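Local coordinates for putative amino acid binding protein (PDB 4C0R) that probably serves as the substrate-binding protein that captures glutathione for import through the cystine ABC importer TcyBC, at residues L7-T12 with G22-Y27; T13-Y18 with A167-K172; A67-Y72 with K160-I165; H147-V152 with D177-I182. All blocks are in the same frame, centred on the assembly; numbering follows the deposited sequence. Where two conformers were deposited one is given.

Interaction 1: residues L7-T12 with G22-Y27; sequences LATVGT and GKLTGY. With GDS (oxidized glutathione disulfide), chain C.
Thr9 and Leu24 reach toward each other tip to tip, and the contact between 7-12 and 22-27 is purely apolar. The methyl CG2 of Thr9 lies 3.8 Å from Leu24 CD1, while the second methyl, Leu24 CD2, rests 4.0 Å from the CA of Gly11, a residue with no side chain to hold the leucine off. Thr9 presents its methyl because OG1 is turned anti to the backbone N (chi1 -170°), away from Leu24; the strongest partner of this hydroxyl is Ser17 OG, with Ala67 O and Asn68 OD1 also within hydrogen-bonding reach. The fold explains the pairing: strand 3-9 belongs to the large mixed sheet, strand 23-25 is an outer strand of a small antiparallel sheet, and Leu24 packs one onto the other, as part of a lobe of a family 3 solute-binding protein. The segment's hydrogen bond to the oxidized glutathione disulfide comes from Thr12, whose OG1 donates to the ligand carbonyl oxygen O2 at 2.8 Å. Beside it Val10 packs its methyls on the ligand, CG1 against the same oxygen O2 at 3.7 Å and CG2 against the carbon CB5 at 3.9 Å.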
# COMPACT_ATOMS: atom_id res chain seq x y z
N LEU A 7 10.21 8.79 -9.08
CA LEU A 7 9.30 7.88 -8.34
C LEU A 7 8.52 8.70 -7.33
O LEU A 7 9.09 9.39 -6.48
CB LEU A 7 10.15 6.78 -7.68
CG LEU A 7 9.33 5.75 -6.90
CD1 LEU A 7 10.14 4.46 -6.75
CD2 LEU A 7 8.90 6.21 -5.52
N ALA A 8 7.20 8.65 -7.47
CA ALA A 8 6.30 9.38 -6.55
C ALA A 8 5.72 8.46 -5.49
O ALA A 8 5.35 7.32 -5.76
CB ALA A 8 5.17 10.04 -7.32
N THR A 9 5.71 8.96 -4.23
CA THR A 9 5.21 8.21 -3.12
C THR A 9 4.51 9.12 -2.16
O THR A 9 4.73 10.31 -2.23
CB THR A 9 6.36 7.44 -2.45
OG1 THR A 9 5.86 6.53 -1.49
CG2 THR A 9 7.32 8.40 -1.78
N VAL A 10 3.71 8.59 -1.24
CA VAL A 10 3.09 9.46 -0.23
C VAL A 10 4.01 9.55 0.99
O VAL A 10 4.14 10.62 1.60
CB VAL A 10 1.71 8.96 0.20
CG1 VAL A 10 1.05 9.99 1.08
CG2 VAL A 10 0.80 8.70 -1.03
N GLY A 11 4.64 8.45 1.39
CA GLY A 11 5.58 8.51 2.48
C GLY A 11 4.93 8.60 3.85
O GLY A 11 5.61 8.97 4.84
N THR A 12 3.67 8.16 3.96
CA THR A 12 2.96 8.10 5.23
C THR A 12 2.35 6.75 5.54
O THR A 12 1.32 6.65 6.24
CB THR A 12 1.87 9.16 5.32
OG1 THR A 12 0.91 8.91 4.29
CG2 THR A 12 2.52 10.57 5.15
N GLY A 22 13.66 12.37 8.59
CA GLY A 22 13.42 13.16 7.41
C GLY A 22 13.69 12.55 6.07
O GLY A 22 13.37 13.15 5.04
N LYS A 23 14.27 11.35 6.04
CA LYS A 23 14.64 10.74 4.77
C LYS A 23 13.68 9.58 4.41
O LYS A 23 13.33 8.79 5.28
CB LYS A 23 16.06 10.17 4.84
N LEU A 24 13.29 9.52 3.15
CA LEU A 24 12.35 8.49 2.67
C LEU A 24 13.01 7.14 2.71
O LEU A 24 14.16 6.98 2.27
CB LEU A 24 11.83 8.73 1.23
CG LEU A 24 10.71 9.71 0.96
CD1 LEU A 24 10.56 10.02 -0.55
CD2 LEU A 24 9.39 9.18 1.57
N THR A 25 12.28 6.16 3.24
CA THR A 25 12.70 4.79 3.33
C THR A 25 11.45 3.91 3.36
O THR A 25 10.37 4.38 3.00
CB THR A 25 13.63 4.60 4.54
OG1 THR A 25 14.13 3.25 4.58
CG2 THR A 25 12.96 4.87 5.83
N GLY A 26 11.63 2.65 3.69
CA GLY A 26 10.54 1.70 3.65
C GLY A 26 10.70 0.75 2.45
O GLY A 26 11.49 0.97 1.55
N TYR A 27 9.94 -0.33 2.46
CA TYR A 27 10.11 -1.40 1.51
C TYR A 27 10.01 -0.87 0.08
O TYR A 27 10.82 -1.24 -0.75
CB TYR A 27 9.06 -2.48 1.76
CG TYR A 27 9.23 -3.72 0.89
CD1 TYR A 27 10.27 -4.64 1.09
CD2 TYR A 27 8.34 -4.00 -0.13
CE1 TYR A 27 10.37 -5.80 0.32
CE2 TYR A 27 8.45 -5.11 -0.92
CZ TYR A 27 9.48 -6.02 -0.71
OH TYR A 27 9.59 -7.18 -1.44
CD1 GDS C . -4.35 11.52 1.77
N2 GDS C . -4.26 10.80 3.05
CA2 GDS C . -2.96 10.37 3.40
C2 GDS C . -2.04 11.31 4.10
O2 GDS C . -0.80 11.15 4.05
CB2 GDS C . -2.41 9.02 3.10
SG2 GDS C . -3.62 7.91 2.42
N3 GDS C . -2.64 12.41 4.83
CA3 GDS C . -1.78 13.42 5.45
C3 GDS C . -1.92 14.62 4.52
OE3 GDS C . -1.94 15.80 4.99
OE4 GDS C . -2.02 14.49 3.27
N4 GDS C . -3.88 4.70 2.83
CA4 GDS C . -4.58 4.78 4.09
C4 GDS C . -6.04 4.62 3.87
OE5 GDS C . -6.50 4.06 2.83
OE6 GDS C . -6.80 5.02 4.81
C5 GDS C . -2.46 4.91 2.82
O5 GDS C . -1.87 5.12 3.88
CA5 GDS C . -1.88 4.95 1.48
N5 GDS C . -2.38 4.08 0.49
CB5 GDS C . -1.44 6.31 1.05
SG5 GDS C . -2.90 7.29 0.62
CA6 GDS C . -4.37 0.09 -1.06
C6 GDS C . -4.54 0.67 -2.46
OE7 GDS C . -5.44 1.53 -2.65
OE8 GDS C . -3.79 0.30 -3.40
N6 GDS C . -3.43 -1.04 -1.16
CB6 GDS C . -3.89 1.13 -0.11
CG6 GDS C . -2.76 1.96 -0.76
CD6 GDS C . -2.08 2.73 0.35
O6 GDS C . -1.26 2.26 1.14

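Interaction 2: residues T13-Y18 with A167-K172; sequences TNPFSY and AETIIK. With GDS (oxidized glutathione disulfide), chain C.
Thr169 and Asn14 bury the most surface here, their side chains crossing at about a right angle. The methyl CG2 of Thr169 is set almost evenly against the amide of Asn14, 3.6 Å from OD1 and 3.7 Å from ND2, which identifies the contact as van der Waals packing. The threonine is fixed by its own helix: with OG1 beside the backbone N (chi1 -65°), the hydroxyl bonds to Ile165 O one turn back and CG2 is left to face the loop. Asn14 is tied to the same helix a second time, its ND2 bonding to Glu173 OE1, and its OD1 sits 3.7 Å above one face of the Tyr18 ring, displaced toward the rim. Helix 164-173 and the 13-18 turn, as in other proteins of this fold, probably belong to different lobes, so the contact would bridge the cleft. In that turn Phe16 and Ser17 both face Thr13, forming a classic beta bulge in which Thr13 O accepts from both amide nitrogens, and a cis peptide precedes Pro15. Pro15 CD comes 3.8 Å from Thr169 OG1, and Ile170 adds a looser approach, its CD1 4.4 Å from Asn14 O. On the cleft side Thr13 OG1 donates to ligand O5 at 2.9 Å, and the same hydroxyl is hydrogen-bonded to Asn68 ND2.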
# COMPACT_ATOMS: atom_id res chain seq x y z
N THR A 13 2.96 5.70 5.01
CA THR A 13 2.45 4.35 5.13
C THR A 13 3.55 3.38 5.61
O THR A 13 4.05 2.56 4.82
CB THR A 13 1.82 3.89 3.80
OG1 THR A 13 0.94 4.93 3.29
CG2 THR A 13 1.02 2.61 3.95
N ASN A 14 3.90 3.51 6.86
CA ASN A 14 4.92 2.65 7.44
C ASN A 14 4.41 1.22 7.41
O ASN A 14 3.28 0.99 7.78
CB ASN A 14 5.14 3.15 8.87
CG ASN A 14 6.10 2.38 9.70
OD1 ASN A 14 6.85 1.52 9.28
ND2 ASN A 14 6.04 2.69 11.00
N PRO A 15 5.22 0.23 6.97
CA PRO A 15 6.64 0.27 6.62
C PRO A 15 6.95 0.24 5.14
O PRO A 15 8.07 -0.01 4.75
CB PRO A 15 7.15 -1.00 7.24
CG PRO A 15 6.02 -1.96 7.00
CD PRO A 15 4.76 -1.16 7.17
N PHE A 16 5.97 0.55 4.29
CA PHE A 16 6.19 0.56 2.85
C PHE A 16 6.88 1.81 2.38
O PHE A 16 7.75 1.78 1.53
CB PHE A 16 4.87 0.30 2.05
CG PHE A 16 4.53 -1.17 1.99
CD1 PHE A 16 3.87 -1.79 3.07
CD2 PHE A 16 4.91 -1.95 0.93
CE1 PHE A 16 3.64 -3.11 3.04
CE2 PHE A 16 4.67 -3.28 0.91
CZ PHE A 16 4.06 -3.86 1.95
N SER A 17 6.45 2.92 2.95
CA SER A 17 6.92 4.22 2.52
C SER A 17 6.75 5.21 3.66
O SER A 17 5.62 5.49 4.08
CB SER A 17 6.25 4.70 1.25
OG SER A 17 6.75 6.02 0.91
N TYR A 18 7.85 5.70 4.20
CA TYR A 18 7.82 6.57 5.41
C TYR A 18 9.16 7.30 5.55
O TYR A 18 10.12 6.97 4.91
CB TYR A 18 7.51 5.78 6.69
CG TYR A 18 8.54 4.77 7.14
CD1 TYR A 18 8.57 3.48 6.58
CD2 TYR A 18 9.46 5.06 8.11
CE1 TYR A 18 9.51 2.57 6.94
CE2 TYR A 18 10.41 4.11 8.51
CZ TYR A 18 10.41 2.88 7.92
OH TYR A 18 11.32 1.91 8.29
N ALA A 167 -0.99 -2.20 9.43
CA ALA A 167 -1.82 -2.18 10.64
C ALA A 167 -1.03 -2.68 11.85
O ALA A 167 -1.03 -2.06 12.91
CB ALA A 167 -3.07 -3.00 10.45
N GLU A 168 -0.42 -3.84 11.69
CA GLU A 168 0.32 -4.47 12.78
C GLU A 168 1.52 -3.63 13.18
O GLU A 168 1.81 -3.44 14.37
CB GLU A 168 0.70 -5.91 12.42
CG GLU A 168 -0.53 -6.82 12.33
CD GLU A 168 -0.19 -8.27 12.23
OE1 GLU A 168 0.84 -8.63 11.61
OE2 GLU A 168 -1.00 -9.05 12.76
N THR A 169 2.21 -3.10 12.18
CA THR A 169 3.40 -2.30 12.45
C THR A 169 3.07 -1.07 13.29
O THR A 169 3.73 -0.78 14.28
CB THR A 169 4.08 -1.86 11.13
OG1 THR A 169 4.57 -3.02 10.43
CG2 THR A 169 5.17 -0.87 11.40
N ILE A 170 2.03 -0.35 12.90
CA ILE A 170 1.60 0.87 13.58
C ILE A 170 1.10 0.57 14.98
O ILE A 170 1.46 1.25 15.91
CB ILE A 170 0.54 1.60 12.76
CG1 ILE A 170 1.17 2.21 11.54
CG2 ILE A 170 -0.09 2.70 13.59
CD1 ILE A 170 0.17 2.62 10.47
N ILE A 171 0.26 -0.46 15.13
CA ILE A 171 -0.25 -0.80 16.44
C ILE A 171 0.89 -1.14 17.38
O ILE A 171 0.85 -0.80 18.55
CB ILE A 171 -1.22 -2.00 16.36
CG1 ILE A 171 -2.55 -1.55 15.71
CG2 ILE A 171 -1.39 -2.65 17.74
CD1 ILE A 171 -3.38 -2.72 15.26
N LYS A 172 1.91 -1.83 16.88
CA LYS A 172 3.05 -2.23 17.73
C LYS A 172 3.92 -1.03 18.08
O LYS A 172 4.20 -0.76 19.25
CB LYS A 172 3.89 -3.29 17.00
CG LYS A 172 5.20 -3.63 17.70
CD LYS A 172 5.93 -4.76 17.01
CD1 GDS C . -4.35 11.52 1.77
N2 GDS C . -4.26 10.80 3.05
CA2 GDS C . -2.96 10.37 3.40
C2 GDS C . -2.04 11.31 4.10
O2 GDS C . -0.80 11.15 4.05
CB2 GDS C . -2.41 9.02 3.10
SG2 GDS C . -3.62 7.91 2.42
N3 GDS C . -2.64 12.41 4.83
CA3 GDS C . -1.78 13.42 5.45
C3 GDS C . -1.92 14.62 4.52
OE3 GDS C . -1.94 15.80 4.99
OE4 GDS C . -2.02 14.49 3.27
N4 GDS C . -3.88 4.70 2.83
CA4 GDS C . -4.58 4.78 4.09
C4 GDS C . -6.04 4.62 3.87
OE5 GDS C . -6.50 4.06 2.83
OE6 GDS C . -6.80 5.02 4.81
C5 GDS C . -2.46 4.91 2.82
O5 GDS C . -1.87 5.12 3.88
CA5 GDS C . -1.88 4.95 1.48
N5 GDS C . -2.38 4.08 0.49
CB5 GDS C . -1.44 6.31 1.05
SG5 GDS C . -2.90 7.29 0.62
CA6 GDS C . -4.37 0.09 -1.06
C6 GDS C . -4.54 0.67 -2.46
OE7 GDS C . -5.44 1.53 -2.65
OE8 GDS C . -3.79 0.30 -3.40
N6 GDS C . -3.43 -1.04 -1.16
CB6 GDS C . -3.89 1.13 -0.11
CG6 GDS C . -2.76 1.96 -0.76
CD6 GDS C . -2.08 2.73 0.35
O6 GDS C . -1.26 2.26 1.14

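Interaction 3: residues A67-Y72 with K160-I165; sequences ANNISY and KIFEKI. With GDS (oxidized glutathione disulfide), chain C.
Phe162 and Glu163 meet Asn69 and Ser71 around one end of the oxidized glutathione disulfide. Along 160-165, Lys160 comes first: it does not meet 67-72 but reaches the ligand, its NZ donating to the carboxylate oxygen OE6 at 2.7 Å. Phe162 follows, with its ring edge turned to the ligand so that CZ lies 3.3 Å from the amide oxygen O6, near the ring plane. Asn69 ND2 donates to this same O6 at 3.0 Å, an N-H...O angle of 159°. The same nitrogen also touches the ring at CZ, approaching it obliquely. Glu163 then bends back at chi2 (77°), bringing its OE1 over the centre of the Phe162 ring. From there OE1 takes only a weak bond from Asn69 ND2, at 3.2 Å, the amide and carboxylate planes standing 87° apart. The other oxygen, Glu163 OE2, accepts from ligand N6 at 2.9 Å. Two further acceptors complete the grip on that nitrogen, Asn69 O at 2.8 Å and Ser71 OG at 2.9 Å, while Ser71 N donates almost straight to the ligand carboxylate oxygen OE8 at 2.9 Å. Arg76 is another partner of the ligand. Three acceptors round the amino group, with a backbone N-H on the neighbouring carboxylate, resemble the alpha-amino, alpha-carboxylate site of amino acid-binding proteins of this family, here holding a gamma-glutamyl end.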
# COMPACT_ATOMS: atom_id res chain seq x y z
N ALA A 67 4.81 4.33 -6.17
CA ALA A 67 5.07 3.26 -5.19
C ALA A 67 4.58 3.71 -3.86
O ALA A 67 5.05 4.72 -3.35
CB ALA A 67 6.50 2.95 -5.10
N ASN A 68 3.61 3.00 -3.32
CA ASN A 68 3.09 3.24 -1.98
C ASN A 68 2.09 2.12 -1.62
O ASN A 68 0.90 2.37 -1.50
CB ASN A 68 2.40 4.62 -1.88
CG ASN A 68 2.37 5.15 -0.47
OD1 ASN A 68 3.14 6.05 -0.08
ND2 ASN A 68 1.50 4.57 0.33
N ASN A 69 2.55 0.90 -1.44
CA ASN A 69 1.65 -0.21 -1.05
C ASN A 69 0.44 -0.30 -2.02
O ASN A 69 -0.70 -0.50 -1.60
CB ASN A 69 1.18 0.03 0.38
CG ASN A 69 0.29 -1.06 0.96
OD1 ASN A 69 0.55 -2.25 0.84
ND2 ASN A 69 -0.77 -0.62 1.64
N ILE A 70 0.73 -0.18 -3.32
CA ILE A 70 -0.34 -0.06 -4.31
C ILE A 70 -0.83 -1.38 -4.83
O ILE A 70 -0.06 -2.17 -5.34
CB ILE A 70 0.15 0.78 -5.49
CG1 ILE A 70 0.45 2.21 -5.03
CG2 ILE A 70 -0.86 0.85 -6.65
CD1 ILE A 70 1.24 3.08 -6.09
N SER A 71 -2.13 -1.62 -4.71
CA SER A 71 -2.78 -2.82 -5.18
C SER A 71 -3.08 -2.75 -6.69
O SER A 71 -3.15 -1.68 -7.27
CB SER A 71 -4.16 -2.95 -4.50
OG SER A 71 -4.04 -3.07 -3.10
N TYR A 72 -3.29 -3.91 -7.28
CA TYR A 72 -3.84 -3.98 -8.64
C TYR A 72 -5.34 -3.70 -8.61
O TYR A 72 -6.10 -4.33 -7.83
CB TYR A 72 -3.70 -5.40 -9.17
CG TYR A 72 -4.27 -5.53 -10.55
CD1 TYR A 72 -3.54 -5.12 -11.62
CD2 TYR A 72 -5.53 -6.06 -10.74
CE1 TYR A 72 -4.03 -5.22 -12.91
CE2 TYR A 72 -6.05 -6.16 -12.07
CZ TYR A 72 -5.25 -5.75 -13.11
OH TYR A 72 -5.67 -5.78 -14.46
N LYS A 160 -11.17 0.20 11.41
CA LYS A 160 -10.45 0.61 10.19
C LYS A 160 -9.99 -0.65 9.45
O LYS A 160 -9.37 -1.52 10.04
CB LYS A 160 -9.23 1.48 10.52
CG LYS A 160 -8.34 1.86 9.33
CD LYS A 160 -9.07 2.72 8.31
CE LYS A 160 -8.15 3.10 7.17
NZ LYS A 160 -8.85 3.86 6.12
N ILE A 161 -10.31 -0.72 8.17
CA ILE A 161 -9.84 -1.79 7.30
C ILE A 161 -8.58 -1.34 6.54
O ILE A 161 -8.55 -0.26 5.95
CB ILE A 161 -10.89 -2.25 6.28
CG1 ILE A 161 -12.14 -2.75 7.00
CG2 ILE A 161 -10.32 -3.32 5.35
CD1 ILE A 161 -13.29 -3.01 6.07
N PHE A 162 -7.51 -2.11 6.66
CA PHE A 162 -6.29 -1.80 5.92
C PHE A 162 -5.46 -3.04 5.78
O PHE A 162 -5.73 -4.06 6.43
CB PHE A 162 -5.47 -0.71 6.66
CG PHE A 162 -4.52 0.02 5.71
CD1 PHE A 162 -5.03 0.89 4.74
CD2 PHE A 162 -3.19 -0.23 5.74
CE1 PHE A 162 -4.19 1.52 3.82
CE2 PHE A 162 -2.33 0.41 4.80
CZ PHE A 162 -2.86 1.29 3.85
N GLU A 163 -4.39 -2.96 4.98
CA GLU A 163 -3.42 -4.07 4.90
C GLU A 163 -2.80 -4.40 6.27
O GLU A 163 -2.51 -3.52 7.05
CB GLU A 163 -2.31 -3.72 3.91
CG GLU A 163 -2.67 -3.88 2.44
CD GLU A 163 -3.53 -2.83 1.81
OE1 GLU A 163 -3.72 -1.74 2.37
OE2 GLU A 163 -4.00 -3.15 0.72
N LYS A 164 -2.60 -5.70 6.51
CA LYS A 164 -2.09 -6.22 7.74
C LYS A 164 -0.72 -5.69 8.12
O LYS A 164 -0.50 -5.39 9.25
CB LYS A 164 -2.00 -7.75 7.62
CG LYS A 164 -1.72 -8.46 8.92
CD LYS A 164 -2.09 -9.93 8.78
CE LYS A 164 -2.10 -10.60 10.16
NZ LYS A 164 -2.42 -12.02 10.01
N ILE A 165 0.21 -5.64 7.17
CA ILE A 165 1.58 -5.31 7.53
C ILE A 165 1.64 -3.89 8.16
O ILE A 165 2.22 -3.71 9.25
CB ILE A 165 2.50 -5.44 6.33
CG1 ILE A 165 2.65 -6.89 5.86
CG2 ILE A 165 3.90 -4.86 6.69
CD1 ILE A 165 3.28 -7.06 4.52
CD1 GDS C . -4.35 11.52 1.77
N2 GDS C . -4.26 10.80 3.05
CA2 GDS C . -2.96 10.37 3.40
C2 GDS C . -2.04 11.31 4.10
O2 GDS C . -0.80 11.15 4.05
CB2 GDS C . -2.41 9.02 3.10
SG2 GDS C . -3.62 7.91 2.42
N3 GDS C . -2.64 12.41 4.83
CA3 GDS C . -1.78 13.42 5.45
C3 GDS C . -1.92 14.62 4.52
OE3 GDS C . -1.94 15.80 4.99
OE4 GDS C . -2.02 14.49 3.27
N4 GDS C . -3.88 4.70 2.83
CA4 GDS C . -4.58 4.78 4.09
C4 GDS C . -6.04 4.62 3.87
OE5 GDS C . -6.50 4.06 2.83
OE6 GDS C . -6.80 5.02 4.81
C5 GDS C . -2.46 4.91 2.82
O5 GDS C . -1.87 5.12 3.88
CA5 GDS C . -1.88 4.95 1.48
N5 GDS C . -2.38 4.08 0.49
CB5 GDS C . -1.44 6.31 1.05
SG5 GDS C . -2.90 7.29 0.62
CA6 GDS C . -4.37 0.09 -1.06
C6 GDS C . -4.54 0.67 -2.46
OE7 GDS C . -5.44 1.53 -2.65
OE8 GDS C . -3.79 0.30 -3.40
N6 GDS C . -3.43 -1.04 -1.16
CB6 GDS C . -3.89 1.13 -0.11
CG6 GDS C . -2.76 1.96 -0.76
CD6 GDS C . -2.08 2.73 0.35
O6 GDS C . -1.26 2.26 1.14

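Interaction 4: residues H147-V152 with D177-I182; sequences HQIRNV and DNLKVI. With CD (cadmium ion), chain G; GDS (oxidized glutathione disulfide), chain C.
The ligand carboxylate oxygen OE6 is held by both Gln148 and Lys160, and the helix that supplies the glutamine is packed through Ile149 and Val152 onto Leu179. Gln148 NE2 donates to OE6 at 3.0 Å with an N-H...O angle of 145°, so the bond is clearly bent. NE2 also bonds to Glu143 O, and OE1 accepts from Lys160 NZ, which probably positions the lysine that shares its carboxylate. The side-chain contacts across the segments are apolar. Leu179 sends its two methyls in different directions along the helix, CD1 to Ile149 CG2 at 3.6 Å and CD2 to Val152 CG1 at 3.8 Å. Its chi1 (-64°) carries the isobutyl fork to the helix, and chi2 (180°) turns the methyls to residues i and i+3, on neighbouring turns. Helix 145-153 is thereby laid against strand 179-183 of the mixed sheet, with Ile171 of helix 164-173 also touching Leu179. At the start of the helix segment His147 ND1 binds a cadmium ion at 2.3 Å, together with two waters and one atom from outside the two segments. The chemistry thus divides by residue: Leu179 joins the helix to the sheet through methyl contacts, while bonds to Glu143 and Lys160 limit the rotation of the Gln148 amide and would favour its orientation toward the carboxylate.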
# COMPACT_ATOMS: atom_id res chain seq x y z
N HIS A 147 -2.99 8.11 12.01
CA HIS A 147 -3.95 9.02 12.62
C HIS A 147 -5.30 8.29 12.73
O HIS A 147 -6.00 8.39 13.73
CB HIS A 147 -4.08 10.27 11.74
CG HIS A 147 -4.90 11.38 12.33
ND1 HIS A 147 -4.40 12.27 13.26
CD2 HIS A 147 -6.20 11.73 12.14
CE1 HIS A 147 -5.34 13.14 13.60
NE2 HIS A 147 -6.45 12.82 12.94
N GLN A 148 -5.68 7.59 11.66
CA GLN A 148 -6.97 6.93 11.62
C GLN A 148 -6.97 5.75 12.58
O GLN A 148 -7.98 5.53 13.30
CB GLN A 148 -7.32 6.48 10.22
CG GLN A 148 -7.38 7.59 9.14
CD GLN A 148 -7.64 6.97 7.79
OE1 GLN A 148 -8.58 6.27 7.62
NE2 GLN A 148 -6.76 7.22 6.83
N ILE A 149 -5.87 5.01 12.64
CA ILE A 149 -5.77 3.89 13.55
C ILE A 149 -5.83 4.35 15.01
O ILE A 149 -6.59 3.82 15.83
CB ILE A 149 -4.55 3.01 13.25
CG1 ILE A 149 -4.77 2.33 11.91
CG2 ILE A 149 -4.29 2.00 14.37
CD1 ILE A 149 -3.60 1.51 11.43
N ARG A 150 -5.09 5.41 15.34
CA ARG A 150 -5.21 6.01 16.66
C ARG A 150 -6.64 6.47 16.97
O ARG A 150 -7.10 6.34 18.09
CB ARG A 150 -4.24 7.17 16.79
CG ARG A 150 -4.08 7.70 18.18
CD ARG A 150 -3.02 8.78 18.21
NE ARG A 150 -1.71 8.25 17.90
CZ ARG A 150 -0.92 7.76 18.84
NH1 ARG A 150 -1.31 7.75 20.11
NH2 ARG A 150 0.26 7.29 18.51
N ASN A 151 -7.36 7.01 15.99
CA ASN A 151 -8.76 7.44 16.20
C ASN A 151 -9.67 6.25 16.58
O ASN A 151 -10.64 6.41 17.32
CB ASN A 151 -9.36 8.05 14.95
CG ASN A 151 -8.98 9.51 14.78
OD1 ASN A 151 -8.49 10.17 15.71
ND2 ASN A 151 -9.21 10.02 13.59
N VAL A 152 -9.36 5.07 16.07
CA VAL A 152 -10.15 3.89 16.47
C VAL A 152 -9.79 3.57 17.94
O VAL A 152 -10.70 3.32 18.76
CB VAL A 152 -9.86 2.67 15.53
CG1 VAL A 152 -10.55 1.37 16.05
CG2 VAL A 152 -10.33 2.95 14.13
N ASP A 177 -2.27 -0.65 22.53
CA ASP A 177 -2.47 -1.98 23.08
C ASP A 177 -3.92 -2.33 23.32
O ASP A 177 -4.23 -3.42 23.77
CB ASP A 177 -1.74 -2.12 24.43
CG ASP A 177 -1.81 -0.89 25.26
OD1 ASP A 177 -2.92 -0.46 25.68
OD2 ASP A 177 -0.72 -0.34 25.57
N ASN A 178 -4.82 -1.42 23.00
CA ASN A 178 -6.23 -1.75 23.12
C ASN A 178 -6.84 -2.15 21.78
O ASN A 178 -8.06 -2.26 21.67
CB ASN A 178 -6.99 -0.58 23.71
CG ASN A 178 -7.17 0.53 22.73
OD1 ASN A 178 -6.26 0.86 21.95
ND2 ASN A 178 -8.36 1.09 22.72
N LEU A 179 -6.00 -2.30 20.76
CA LEU A 179 -6.48 -2.68 19.42
C LEU A 179 -6.05 -4.07 19.07
O LEU A 179 -5.01 -4.57 19.54
CB LEU A 179 -5.96 -1.71 18.33
CG LEU A 179 -6.42 -0.25 18.41
CD1 LEU A 179 -5.82 0.57 17.28
CD2 LEU A 179 -7.94 -0.19 18.40
N LYS A 180 -6.83 -4.70 18.20
CA LYS A 180 -6.44 -5.96 17.61
C LYS A 180 -6.75 -5.94 16.12
O LYS A 180 -7.42 -5.03 15.61
CB LYS A 180 -7.20 -7.10 18.27
CG LYS A 180 -8.69 -7.01 18.07
CD LYS A 180 -9.37 -8.25 18.60
CE LYS A 180 -10.86 -8.17 18.34
NZ LYS A 180 -11.55 -9.40 18.83
N VAL A 181 -6.24 -6.94 15.42
CA VAL A 181 -6.51 -7.13 14.03
C VAL A 181 -7.21 -8.46 13.80
O VAL A 181 -6.97 -9.46 14.49
CB VAL A 181 -5.23 -6.97 13.12
CG1 VAL A 181 -4.45 -5.70 13.46
CG2 VAL A 181 -4.38 -8.17 13.11
N ILE A 182 -8.16 -8.42 12.87
CA ILE A 182 -8.93 -9.56 12.43
C ILE A 182 -8.65 -9.77 10.95
O ILE A 182 -8.91 -8.88 10.14
CB ILE A 182 -10.46 -9.34 12.64
CG1 ILE A 182 -10.75 -9.16 14.14
CG2 ILE A 182 -11.29 -10.49 12.02
CD1 ILE A 182 -12.16 -8.62 14.39
CD CD G . -2.20 12.25 13.88
CD1 GDS C . -4.35 11.52 1.77
N2 GDS C . -4.26 10.80 3.05
CA2 GDS C . -2.96 10.37 3.40
C2 GDS C . -2.04 11.31 4.10
O2 GDS C . -0.80 11.15 4.05
CB2 GDS C . -2.41 9.02 3.10
SG2 GDS C . -3.62 7.91 2.42
N3 GDS C . -2.64 12.41 4.83
CA3 GDS C . -1.78 13.42 5.45
C3 GDS C . -1.92 14.62 4.52
OE3 GDS C . -1.94 15.80 4.99
OE4 GDS C . -2.02 14.49 3.27
N4 GDS C . -3.88 4.70 2.83
CA4 GDS C . -4.58 4.78 4.09
C4 GDS C . -6.04 4.62 3.87
OE5 GDS C . -6.50 4.06 2.83
OE6 GDS C . -6.80 5.02 4.81
C5 GDS C . -2.46 4.91 2.82
O5 GDS C . -1.87 5.12 3.88
CA5 GDS C . -1.88 4.95 1.48
N5 GDS C . -2.38 4.08 0.49
CB5 GDS C . -1.44 6.31 1.05
SG5 GDS C . -2.90 7.29 0.62
CA6 GDS C . -4.37 0.09 -1.06
C6 GDS C . -4.54 0.67 -2.46
OE7 GDS C . -5.44 1.53 -2.65
OE8 GDS C . -3.79 0.30 -3.40
N6 GDS C . -3.43 -1.04 -1.16
CB6 GDS C . -3.89 1.13 -0.11
CG6 GDS C . -2.76 1.96 -0.76
CD6 GDS C . -2.08 2.73 0.35
O6 GDS C . -1.26 2.26 1.14
O HOH W 1 -0.77 10.17 13.38
O HOH W 2 -2.98 11.34 15.77

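In the fold
Interactions 1 and 2 interleave along the chain, interaction 3 is nested within the loop closed by interaction 2, and interaction 4 crosses both 2 and 3. Interactions 1 and 2, with centres about 12 Å apart, share the small antiparallel sheet of strands 17-20 and 23-25. Interactions 1 and 3 meet through neighbouring strands 3-9 and 65-71 of the large mixed sheet. Interactions 2 and 3, centres about 10 Å apart, both use helix 164-173, which strand 179-183 of interaction 4 follows. The outermost pair, 1 and 4, has centres about 23 Å apart. All four touch the ligand, so contributions from both lobes converge on it, consistent with a cleft closed around bound glutathione disulfide.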